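Vacuolar-sorting protein BRO1 (Saccharomyces cerevisiae, PDB 1ZB1) helps sort cargo proteins of the multivesicular body into intralumenal vesicles and, as an adapter, recruits the DOA4 deubiquitinase to endosomes. Local coordinates at residues Y356-D359 against V360-Y364; S66-S69 against E70-K74; F279-F282 against S283-L287; E311-Q314 against K315-I318. All blocks are in the same frame, centred on the assembly; numbering follows the deposited sequence.

All four contacts are local ones, between successive turns of single helices in the Bro1 domain, the part of the larger protein that may bind SNF7. They fall into two pairs. Contacts 1 and 2, with centres about 14 Å apart, touch where the Y356 ring of helix 349-371 rests on L73 of helix 65-86, CE1 to CG at 3.6 Å. Contacts 3 and 4, about 12 Å between centres, meet through the amide of Q314 against the backbone of L280 and D281. The pairs lie on opposite sides of the chain's centre, contacts 1 and 4 being about 64 Å apart, centre to centre.

Contact 1: residues Y356-D359 against V360-Y364; sequences YMQD and VANKY
The polar ends of D359 and N362, three residues apart on helix 349-371, are joined by a water. The water donates to D359 OD1 at 2.8 Å and accepts from N362 ND2 at the same distance. Both residues hold CG anti to their own carbonyl carbon (chi1 -68° for D359, -66° for N362), a setting that places carboxylate and amide beside the same water. On the other flank of N362 lies Q358, one turn earlier. Its chain bends at chi2, and its amide plane stands 70° from that of N362; OE1 stays 3.9 Å from ND2, so the two amides are neighbours in loose contact. The polar row belongs to the exposed face of an amphipathic helix, the last helix of the modelled chain, whose other side packs on helix 65-86 through Y356, M357 and A361. V360 is the buried residue of the contact: its CG2 branch, anti to the carbonyl carbon, leans back over the previous turn to lie 3.6 Å from Y356 O. Backbone bonds run beneath these side chains, with A361 N giving to M357 O at 3.1 Å and K363 N to D359 O at 3.1 Å. The chain of K363 is extended beyond CG and carries its ammonium away from D359 to a salt bridge with E51, while its CG lies over one face of the Y364 ring. That ring meets F78 edge-to-face.

Contact 2: residues S66-S69 against E70-K74; sequences SSLS and EQNLK
Two hydrogen bonds from N72 meet on L68 O in this turn of helix 65-86. The side-chain amide gives the shorter bond, ND2 to L68 O at 2.9 Å and fairly straight at 162°; the backbone N of N72 arrives at 3.2 Å from the opposite face of the carbonyl plane. The oxygen lies almost in the amide plane of N72, although ND2 itself stands above the carbonyl plane, away from the lone pairs. ND2 also bonds to A59 O, so this buried amide ties the helix to the residues preceding it. Among the charged groups, K74 NZ makes a salt bridge with E70 OE2 at 2.8 Å, meeting the anti lone pair. E70 runs extended with CG anti to its backbone N (chi1 -178°), and its other oxygen, OE1, takes a bond from a water that also bonds to S67 OG at 2.6 Å. Van der Waals contact completes the turn: L68 and N72 run alongside each other in the same direction, with L68 CG 4.0 Å from N72 ND2. The L73 branch CD2 comes close to S69 OG, at 3.3 Å. Beyond the turn, L68, S69 and N72 press on helix 118-139, and L73 on helix 349-371. Such a turn, with charged and water-linked groups along one flank and buried residues, among them L68, N72 and L73, along another, is typical of an amphipathic helix, here within the mainly helical Bro1 domain.

Contact 3: residues F279-F282 against S283-L287; sequences FLDF and SMQQL
An intrahelical contact of mixed character, an aspartate–glutamine bond beside an aromatic CH-pi pair, joins two turns of helix 275-290, which packs against both helices 242-269 and 303-322 of the Bro1 domain. At the exposed side, Q285 NE2 donates to D281 OD1 at 3.1 Å, a bent bond of 145° that reaches the oxygen on its anti side. The carboxylate and amide planes are nearly perpendicular, 87° apart. Q285 is extended beyond CG, and this straight chain carries its amide back along the helix to the aspartate. Next to this pair, Q286 CG sits over one face of the F282 ring, offset toward the rim and 4.1 Å from the centroid. Q286 bends at chi2, which lays NE2 against the ring at 3.8 Å from F282 CE1. The amide oxygen of Q286 is taken by H253, and the hydroxyl of S283 by S257 O, both on helix 242-269. Below them Q286 N gives an almost straight bond to F282 O. The two glutamines thus work differently: Q285 bonds within its own helix, whereas Q286 offers its aliphatic chain to F282 and its polar end to a neighbouring helix.

Contact 4: residues E311-Q314 against K315-I318; sequences EKKQ and KELI
K315 N gives the shortest hydrogen bond across this turn of helix 303-322, 2.8 Å to E311 O; its second approach, to K312 O at 3.3 Å, is weak. E316 N reaches the same K312 O in another weak bond, at 3.4 Å, and I318 N bonds Q314 O at 3.2 Å. Among the side chains, K313 and E316 cross at about a right angle and form a long salt bridge, NZ to OE2 at 3.9 Å, which is doubtful, since NZ is crowded in the model. The lysine is bent at chi2 and chi4, and its principal partner is E268 on helix 242-269. E311 in turn forms a salt bridge with K307 of its own helix. Further out, the extended K315 chain lies alongside the preceding turn, with CG 3.0 Å from E311 O. I318 holds CG1 anti to its carbonyl carbon (chi1 -65°), so that this branch folds back over Q314 O. L317, the buried residue here, packs on I277 of helix 275-290. The charges on this surface turn are therefore shared out unevenly: E268 is the main partner of K313, and E316 probably adds at most a weak electrostatic contribution.

Contact 1: residues Y356-D359 against V360-Y364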
loop_
_atom_site.group_PDB
_atom_site.type_symbol
_atom_site.label_atom_id
_atom_site.label_comp_id
_atom_site.label_asym_id
_atom_site.label_seq_id
_atom_site.Cartn_x
_atom_site.Cartn_y
_atom_site.Cartn_z
ATOM N N TYR A 356 -7.159 19.864 -0.897
ATOM C CA TYR A 356 -5.991 20.754 -0.912
ATOM C C TYR A 356 -5.907 21.721 -2.093
ATOM O O TYR A 356 -5.160 22.700 -2.041
ATOM C CB TYR A 356 -4.699 19.928 -0.883
ATOM C CG TYR A 356 -4.572 19.034 0.324
ATOM C CD1 TYR A 356 -5.159 17.768 0.347
ATOM C CD2 TYR A 356 -3.894 19.469 1.462
ATOM C CE1 TYR A 356 -5.071 16.952 1.489
ATOM C CE2 TYR A 356 -3.801 18.669 2.599
ATOM C CZ TYR A 356 -4.392 17.415 2.606
ATOM O OH TYR A 356 -4.318 16.638 3.740
ATOM N N MET A 357 -6.673 21.453 -3.146
ATOM C CA MET A 357 -6.639 22.275 -4.355
ATOM C C MET A 357 -7.028 23.761 -4.243
ATOM O O MET A 357 -6.335 24.625 -4.784
ATOM C CB MET A 357 -7.482 21.602 -5.443
ATOM C CG MET A 357 -6.951 20.239 -5.883
ATOM S SD MET A 357 -5.327 20.305 -6.705
ATOM C CE MET A 357 -5.805 20.712 -8.364
ATOM N N GLN A 358 -8.121 24.062 -3.547
ATOM C CA GLN A 358 -8.581 25.448 -3.402
ATOM C C GLN A 358 -7.566 26.460 -2.857
ATOM O O GLN A 358 -7.257 27.455 -3.518
ATOM C CB GLN A 358 -9.838 25.491 -2.526
ATOM C CG GLN A 358 -11.120 25.792 -3.281
ATOM C CD GLN A 358 -11.137 27.187 -3.888
ATOM O OE1 GLN A 358 -10.366 27.495 -4.799
ATOM N NE2 GLN A 358 -12.024 28.042 -3.380
ATOM N N ASP A 359 -7.059 26.219 -1.653
ATOM C CA ASP A 359 -6.104 27.142 -1.038
ATOM C C ASP A 359 -4.849 27.388 -1.878
ATOM O O ASP A 359 -4.330 28.510 -1.924
ATOM C CB ASP A 359 -5.700 26.647 0.359
ATOM C CG ASP A 359 -6.845 26.722 1.360
ATOM O OD1 ASP A 359 -7.569 27.745 1.366
ATOM O OD2 ASP A 359 -7.016 25.765 2.149
ATOM N N VAL A 360 -4.363 26.342 -2.541
ATOM C CA VAL A 360 -3.172 26.457 -3.374
ATOM C C VAL A 360 -3.421 27.305 -4.622
ATOM O O VAL A 360 -2.580 28.113 -5.004
ATOM C CB VAL A 360 -2.648 25.055 -3.785
ATOM C CG1 VAL A 360 -1.607 25.180 -4.886
ATOM C CG2 VAL A 360 -2.033 24.365 -2.571
ATOM N N ALA A 361 -4.577 27.127 -5.252
ATOM C CA ALA A 361 -4.900 27.898 -6.448
ATOM C C ALA A 361 -4.942 29.394 -6.143
ATOM O O ALA A 361 -4.520 30.217 -6.958
ATOM C CB ALA A 361 -6.239 27.450 -7.015
ATOM N N ASN A 362 -5.455 29.749 -4.971
ATOM C CA ASN A 362 -5.549 31.152 -4.594
ATOM C C ASN A 362 -4.193 31.760 -4.272
ATOM O O ASN A 362 -3.873 32.862 -4.715
ATOM C CB ASN A 362 -6.481 31.324 -3.391
ATOM C CG ASN A 362 -7.917 30.971 -3.717
ATOM O OD1 ASN A 362 -8.432 31.331 -4.780
ATOM N ND2 ASN A 362 -8.579 30.276 -2.800
ATOM N N LYS A 363 -3.397 31.029 -3.501
ATOM C CA LYS A 363 -2.080 31.495 -3.101
ATOM C C LYS A 363 -1.117 31.715 -4.270
ATOM O O LYS A 363 -0.354 32.680 -4.277
ATOM C CB LYS A 363 -1.470 30.500 -2.106
ATOM C CG LYS A 363 -0.109 30.889 -1.572
ATOM C CD LYS A 363 0.340 29.935 -0.472
ATOM C CE LYS A 363 1.734 30.296 0.025
ATOM N NZ LYS A 363 2.171 29.515 1.225
ATOM N N TYR A 364 -1.165 30.839 -5.268
ATOM C CA TYR A 364 -0.237 30.946 -6.392
ATOM C C TYR A 364 -0.740 31.515 -7.717
ATOM O O TYR A 364 -0.032 31.465 -8.722
ATOM C CB TYR A 364 0.408 29.578 -6.635
ATOM C CG TYR A 364 1.222 29.118 -5.456
ATOM C CD1 TYR A 364 0.715 28.196 -4.539
ATOM C CD2 TYR A 364 2.483 29.655 -5.218
ATOM C CE1 TYR A 364 1.449 27.828 -3.412
ATOM C CE2 TYR A 364 3.220 29.297 -4.098
ATOM C CZ TYR A 364 2.702 28.388 -3.201
ATOM O OH TYR A 364 3.445 28.047 -2.095
HETATM O O HOH W 1 -7.829 30.100 -0.087
#

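Contact 2: residues S66-S69 against E70-K74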
loop_
_atom_site.group_PDB
_atom_site.type_symbol
_atom_site.label_atom_id
_atom_site.label_comp_id
_atom_site.label_asym_id
_atom_site.label_seq_id
_atom_site.Cartn_x
_atom_site.Cartn_y
_atom_site.Cartn_z
ATOM N N SER A 66 2.551 12.745 9.406
ATOM C CA SER A 66 1.350 13.483 9.016
ATOM C C SER A 66 1.646 14.879 8.481
ATOM O O SER A 66 1.010 15.329 7.521
ATOM C CB SER A 66 0.355 13.557 10.173
ATOM O OG SER A 66 -0.250 12.285 10.362
ATOM N N SER A 67 2.622 15.549 9.085
ATOM C CA SER A 67 3.016 16.887 8.661
ATOM C C SER A 67 3.749 16.810 7.310
ATOM O O SER A 67 3.547 17.654 6.434
ATOM C CB SER A 67 3.915 17.526 9.728
ATOM O OG SER A 67 4.199 18.886 9.432
ATOM N N LEU A 68 4.597 15.796 7.151
ATOM C CA LEU A 68 5.342 15.589 5.902
ATOM C C LEU A 68 4.348 15.328 4.762
ATOM O O LEU A 68 4.508 15.836 3.652
ATOM C CB LEU A 68 6.287 14.386 6.049
ATOM C CG LEU A 68 7.197 14.086 4.848
ATOM C CD1 LEU A 68 8.213 15.220 4.667
ATOM C CD2 LEU A 68 7.925 12.771 5.080
ATOM N N SER A 69 3.320 14.537 5.057
ATOM C CA SER A 69 2.263 14.207 4.092
ATOM C C SER A 69 1.566 15.490 3.624
ATOM O O SER A 69 1.367 15.724 2.421
ATOM C CB SER A 69 1.248 13.267 4.759
ATOM O OG SER A 69 0.118 13.035 3.936
ATOM N N GLU A 70 1.194 16.323 4.588
ATOM C CA GLU A 70 0.542 17.594 4.296
ATOM C C GLU A 70 1.363 18.435 3.312
ATOM O O GLU A 70 0.808 18.988 2.357
ATOM C CB GLU A 70 0.345 18.384 5.596
ATOM C CG GLU A 70 -0.378 19.713 5.431
ATOM C CD GLU A 70 -0.269 20.582 6.679
ATOM O OE1 GLU A 70 -0.146 20.011 7.783
ATOM O OE2 GLU A 70 -0.309 21.829 6.558
ATOM N N GLN A 71 2.673 18.549 3.550
ATOM C CA GLN A 71 3.528 19.348 2.661
ATOM C C GLN A 71 3.504 18.797 1.237
ATOM O O GLN A 71 3.455 19.552 0.265
ATOM C CB GLN A 71 4.981 19.370 3.160
ATOM C CG GLN A 71 5.157 19.729 4.632
ATOM C CD GLN A 71 4.368 20.953 5.057
ATOM O OE1 GLN A 71 3.648 20.916 6.054
ATOM N NE2 GLN A 71 4.504 22.046 4.316
ATOM N N ASN A 72 3.553 17.473 1.120
ATOM C CA ASN A 72 3.535 16.832 -0.193
ATOM C C ASN A 72 2.206 16.992 -0.930
ATOM O O ASN A 72 2.199 17.211 -2.141
ATOM C CB ASN A 72 3.894 15.354 -0.048
ATOM C CG ASN A 72 5.394 15.132 0.010
ATOM O OD1 ASN A 72 6.057 15.044 -1.029
ATOM N ND2 ASN A 72 5.944 15.064 1.228
ATOM N N LEU A 73 1.087 16.880 -0.213
ATOM C CA LEU A 73 -0.227 17.047 -0.840
ATOM C C LEU A 73 -0.366 18.486 -1.342
ATOM O O LEU A 73 -0.909 18.724 -2.421
ATOM C CB LEU A 73 -1.362 16.752 0.149
ATOM C CG LEU A 73 -2.004 15.373 0.350
ATOM C CD1 LEU A 73 -1.717 14.459 -0.817
ATOM C CD2 LEU A 73 -1.528 14.770 1.659
ATOM N N LYS A 74 0.117 19.448 -0.555
ATOM C CA LYS A 74 0.049 20.851 -0.957
ATOM C C LYS A 74 0.967 21.125 -2.149
ATOM O O LYS A 74 0.608 21.870 -3.076
ATOM C CB LYS A 74 0.426 21.764 0.220
ATOM C CG LYS A 74 -0.629 21.765 1.325
ATOM C CD LYS A 74 -0.305 22.744 2.451
ATOM C CE LYS A 74 -1.483 22.831 3.430
ATOM N NZ LYS A 74 -1.213 23.691 4.616
HETATM O O HOH W 2 2.114 20.467 9.410
#

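Contact 3: residues F279-F282 against S283-L287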
loop_
_atom_site.group_PDB
_atom_site.type_symbol
_atom_site.label_atom_id
_atom_site.label_comp_id
_atom_site.label_asym_id
_atom_site.label_seq_id
_atom_site.Cartn_x
_atom_site.Cartn_y
_atom_site.Cartn_z
ATOM N N PHE A 279 -13.127 -29.857 6.707
ATOM C CA PHE A 279 -12.575 -28.513 6.593
ATOM C C PHE A 279 -11.459 -28.250 7.592
ATOM O O PHE A 279 -10.555 -27.462 7.318
ATOM C CB PHE A 279 -13.682 -27.466 6.735
ATOM C CG PHE A 279 -14.315 -27.096 5.430
ATOM C CD1 PHE A 279 -13.682 -26.207 4.566
ATOM C CD2 PHE A 279 -15.518 -27.672 5.037
ATOM C CE1 PHE A 279 -14.237 -25.894 3.324
ATOM C CE2 PHE A 279 -16.084 -27.370 3.798
ATOM C CZ PHE A 279 -15.441 -26.479 2.939
ATOM N N LEU A 280 -11.516 -28.902 8.749
ATOM C CA LEU A 280 -10.457 -28.731 9.740
ATOM C C LEU A 280 -9.234 -29.453 9.183
ATOM O O LEU A 280 -8.091 -29.069 9.432
ATOM C CB LEU A 280 -10.871 -29.338 11.081
ATOM C CG LEU A 280 -11.683 -28.428 12.009
ATOM C CD1 LEU A 280 -10.779 -27.358 12.589
ATOM C CD2 LEU A 280 -12.835 -27.798 11.247
ATOM N N ASP A 281 -9.507 -30.502 8.417
ATOM C CA ASP A 281 -8.476 -31.304 7.774
ATOM C C ASP A 281 -7.753 -30.382 6.792
ATOM O O ASP A 281 -6.527 -30.270 6.812
ATOM C CB ASP A 281 -9.131 -32.466 7.021
ATOM C CG ASP A 281 -8.171 -33.600 6.738
ATOM O OD1 ASP A 281 -7.169 -33.381 6.021
ATOM O OD2 ASP A 281 -8.422 -34.719 7.234
ATOM N N PHE A 282 -8.534 -29.714 5.944
ATOM C CA PHE A 282 -7.995 -28.793 4.950
ATOM C C PHE A 282 -7.228 -27.655 5.612
ATOM O O PHE A 282 -6.166 -27.250 5.133
ATOM C CB PHE A 282 -9.126 -28.214 4.097
ATOM C CG PHE A 282 -8.662 -27.220 3.073
ATOM C CD1 PHE A 282 -7.875 -27.623 1.997
ATOM C CD2 PHE A 282 -9.010 -25.876 3.183
ATOM C CE1 PHE A 282 -7.440 -26.702 1.043
ATOM C CE2 PHE A 282 -8.580 -24.947 2.235
ATOM C CZ PHE A 282 -7.794 -25.361 1.163
ATOM N N SER A 283 -7.771 -27.142 6.711
ATOM C CA SER A 283 -7.137 -26.057 7.443
ATOM C C SER A 283 -5.728 -26.446 7.887
ATOM O O SER A 283 -4.777 -25.683 7.713
ATOM C CB SER A 283 -7.973 -25.687 8.668
ATOM O OG SER A 283 -7.389 -24.608 9.378
ATOM N N MET A 284 -5.601 -27.637 8.466
ATOM C CA MET A 284 -4.313 -28.134 8.933
ATOM C C MET A 284 -3.314 -28.220 7.782
ATOM O O MET A 284 -2.146 -27.881 7.945
ATOM C CB MET A 284 -4.471 -29.518 9.575
ATOM C CG MET A 284 -3.171 -30.097 10.133
ATOM S SD MET A 284 -2.521 -29.166 11.542
ATOM C CE MET A 284 -1.334 -28.125 10.770
ATOM N N GLN A 285 -3.782 -28.685 6.628
ATOM C CA GLN A 285 -2.940 -28.803 5.443
ATOM C C GLN A 285 -2.319 -27.446 5.108
ATOM O O GLN A 285 -1.103 -27.315 4.988
ATOM C CB GLN A 285 -3.771 -29.286 4.249
ATOM C CG GLN A 285 -4.274 -30.721 4.357
ATOM C CD GLN A 285 -5.231 -31.087 3.230
ATOM O OE1 GLN A 285 -4.945 -30.851 2.056
ATOM N NE2 GLN A 285 -6.372 -31.673 3.585
ATOM N N GLN A 286 -3.177 -26.438 4.964
ATOM C CA GLN A 286 -2.738 -25.091 4.641
ATOM C C GLN A 286 -1.783 -24.515 5.677
ATOM O O GLN A 286 -0.792 -23.877 5.322
ATOM C CB GLN A 286 -3.951 -24.178 4.475
ATOM C CG GLN A 286 -4.725 -24.445 3.200
ATOM C CD GLN A 286 -3.855 -24.297 1.964
ATOM O OE1 GLN A 286 -3.183 -23.277 1.783
ATOM N NE2 GLN A 286 -3.867 -25.308 1.106
ATOM N N LEU A 287 -2.071 -24.732 6.957
ATOM C CA LEU A 287 -1.191 -24.221 7.999
ATOM C C LEU A 287 0.196 -24.845 7.846
ATOM O O LEU A 287 1.216 -24.164 7.978
ATOM C CB LEU A 287 -1.745 -24.541 9.388
ATOM C CG LEU A 287 -0.820 -24.131 10.536
ATOM C CD1 LEU A 287 -0.639 -22.627 10.535
ATOM C CD2 LEU A 287 -1.405 -24.592 11.867
#

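Contact 4: residues E311-Q314 against K315-I318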
loop_
_atom_site.group_PDB
_atom_site.type_symbol
_atom_site.label_atom_id
_atom_site.label_comp_id
_atom_site.label_asym_id
_atom_site.label_seq_id
_atom_site.Cartn_x
_atom_site.Cartn_y
_atom_site.Cartn_z
ATOM N N GLU A 311 -5.687 -29.241 16.093
ATOM C CA GLU A 311 -5.665 -30.651 16.455
ATOM C C GLU A 311 -6.639 -30.926 17.590
ATOM O O GLU A 311 -7.386 -31.902 17.558
ATOM C CB GLU A 311 -4.249 -31.076 16.856
ATOM C CG GLU A 311 -3.288 -31.151 15.677
ATOM C CD GLU A 311 -1.891 -31.606 16.070
ATOM O OE1 GLU A 311 -1.065 -31.818 15.156
ATOM O OE2 GLU A 311 -1.623 -31.750 17.283
ATOM N N LYS A 312 -6.630 -30.049 18.585
ATOM C CA LYS A 312 -7.509 -30.179 19.735
ATOM C C LYS A 312 -8.964 -30.267 19.271
ATOM O O LYS A 312 -9.699 -31.177 19.662
ATOM C CB LYS A 312 -7.309 -28.975 20.655
ATOM C CG LYS A 312 -7.667 -29.223 22.110
ATOM C CD LYS A 312 -6.917 -28.249 23.011
ATOM C CE LYS A 312 -5.406 -28.378 22.813
ATOM N NZ LYS A 312 -4.615 -27.465 23.688
ATOM N N LYS A 313 -9.370 -29.329 18.423
ATOM C CA LYS A 313 -10.734 -29.304 17.906
ATOM C C LYS A 313 -10.973 -30.509 17.005
ATOM O O LYS A 313 -12.036 -31.126 17.038
ATOM C CB LYS A 313 -10.974 -28.020 17.111
ATOM C CG LYS A 313 -12.436 -27.642 16.990
ATOM C CD LYS A 313 -13.001 -27.296 18.362
ATOM C CE LYS A 313 -14.481 -27.003 18.292
ATOM N NZ LYS A 313 -15.204 -28.177 17.749
ATOM N N GLN A 314 -9.971 -30.835 16.198
ATOM C CA GLN A 314 -10.045 -31.963 15.279
ATOM C C GLN A 314 -10.354 -33.252 16.048
ATOM O O GLN A 314 -11.098 -34.107 15.568
ATOM C CB GLN A 314 -8.714 -32.094 14.533
ATOM C CG GLN A 314 -8.833 -32.288 13.024
ATOM C CD GLN A 314 -7.563 -31.874 12.281
ATOM O OE1 GLN A 314 -7.449 -32.058 11.066
ATOM N NE2 GLN A 314 -6.606 -31.308 13.013
ATOM N N LYS A 315 -9.780 -33.379 17.242
ATOM C CA LYS A 315 -9.992 -34.556 18.083
ATOM C C LYS A 315 -11.459 -34.687 18.476
ATOM O O LYS A 315 -12.118 -35.670 18.144
ATOM C CB LYS A 315 -9.157 -34.462 19.363
ATOM C CG LYS A 315 -7.655 -34.387 19.159
ATOM C CD LYS A 315 -6.944 -34.308 20.505
ATOM C CE LYS A 315 -5.442 -34.123 20.347
ATOM N NZ LYS A 315 -4.747 -34.100 21.666
ATOM N N GLU A 316 -11.952 -33.683 19.195
ATOM C CA GLU A 316 -13.331 -33.643 19.670
ATOM C C GLU A 316 -14.338 -34.049 18.601
ATOM O O GLU A 316 -15.183 -34.914 18.830
ATOM C CB GLU A 316 -13.654 -32.238 20.185
ATOM C CG GLU A 316 -12.700 -31.765 21.275
ATOM C CD GLU A 316 -12.917 -30.314 21.673
ATOM O OE1 GLU A 316 -12.142 -29.816 22.520
ATOM O OE2 GLU A 316 -13.854 -29.672 21.144
ATOM N N LEU A 317 -14.245 -33.421 17.434
ATOM C CA LEU A 317 -15.146 -33.725 16.327
ATOM C C LEU A 317 -15.063 -35.200 15.941
ATOM O O LEU A 317 -16.080 -35.850 15.698
ATOM C CB LEU A 317 -14.802 -32.858 15.111
ATOM C CG LEU A 317 -15.183 -31.372 15.114
ATOM C CD1 LEU A 317 -16.671 -31.224 14.856
ATOM C CD2 LEU A 317 -14.794 -30.734 16.433
ATOM N N ILE A 318 -13.844 -35.721 15.885
ATOM C CA ILE A 318 -13.621 -37.113 15.520
ATOM C C ILE A 318 -14.187 -38.088 16.553
ATOM O O ILE A 318 -14.853 -39.060 16.195
ATOM C CB ILE A 318 -12.115 -37.386 15.318
ATOM C CG1 ILE A 318 -11.608 -36.574 14.124
ATOM C CG2 ILE A 318 -11.873 -38.872 15.094
ATOM C CD1 ILE A 318 -10.113 -36.645 13.913
#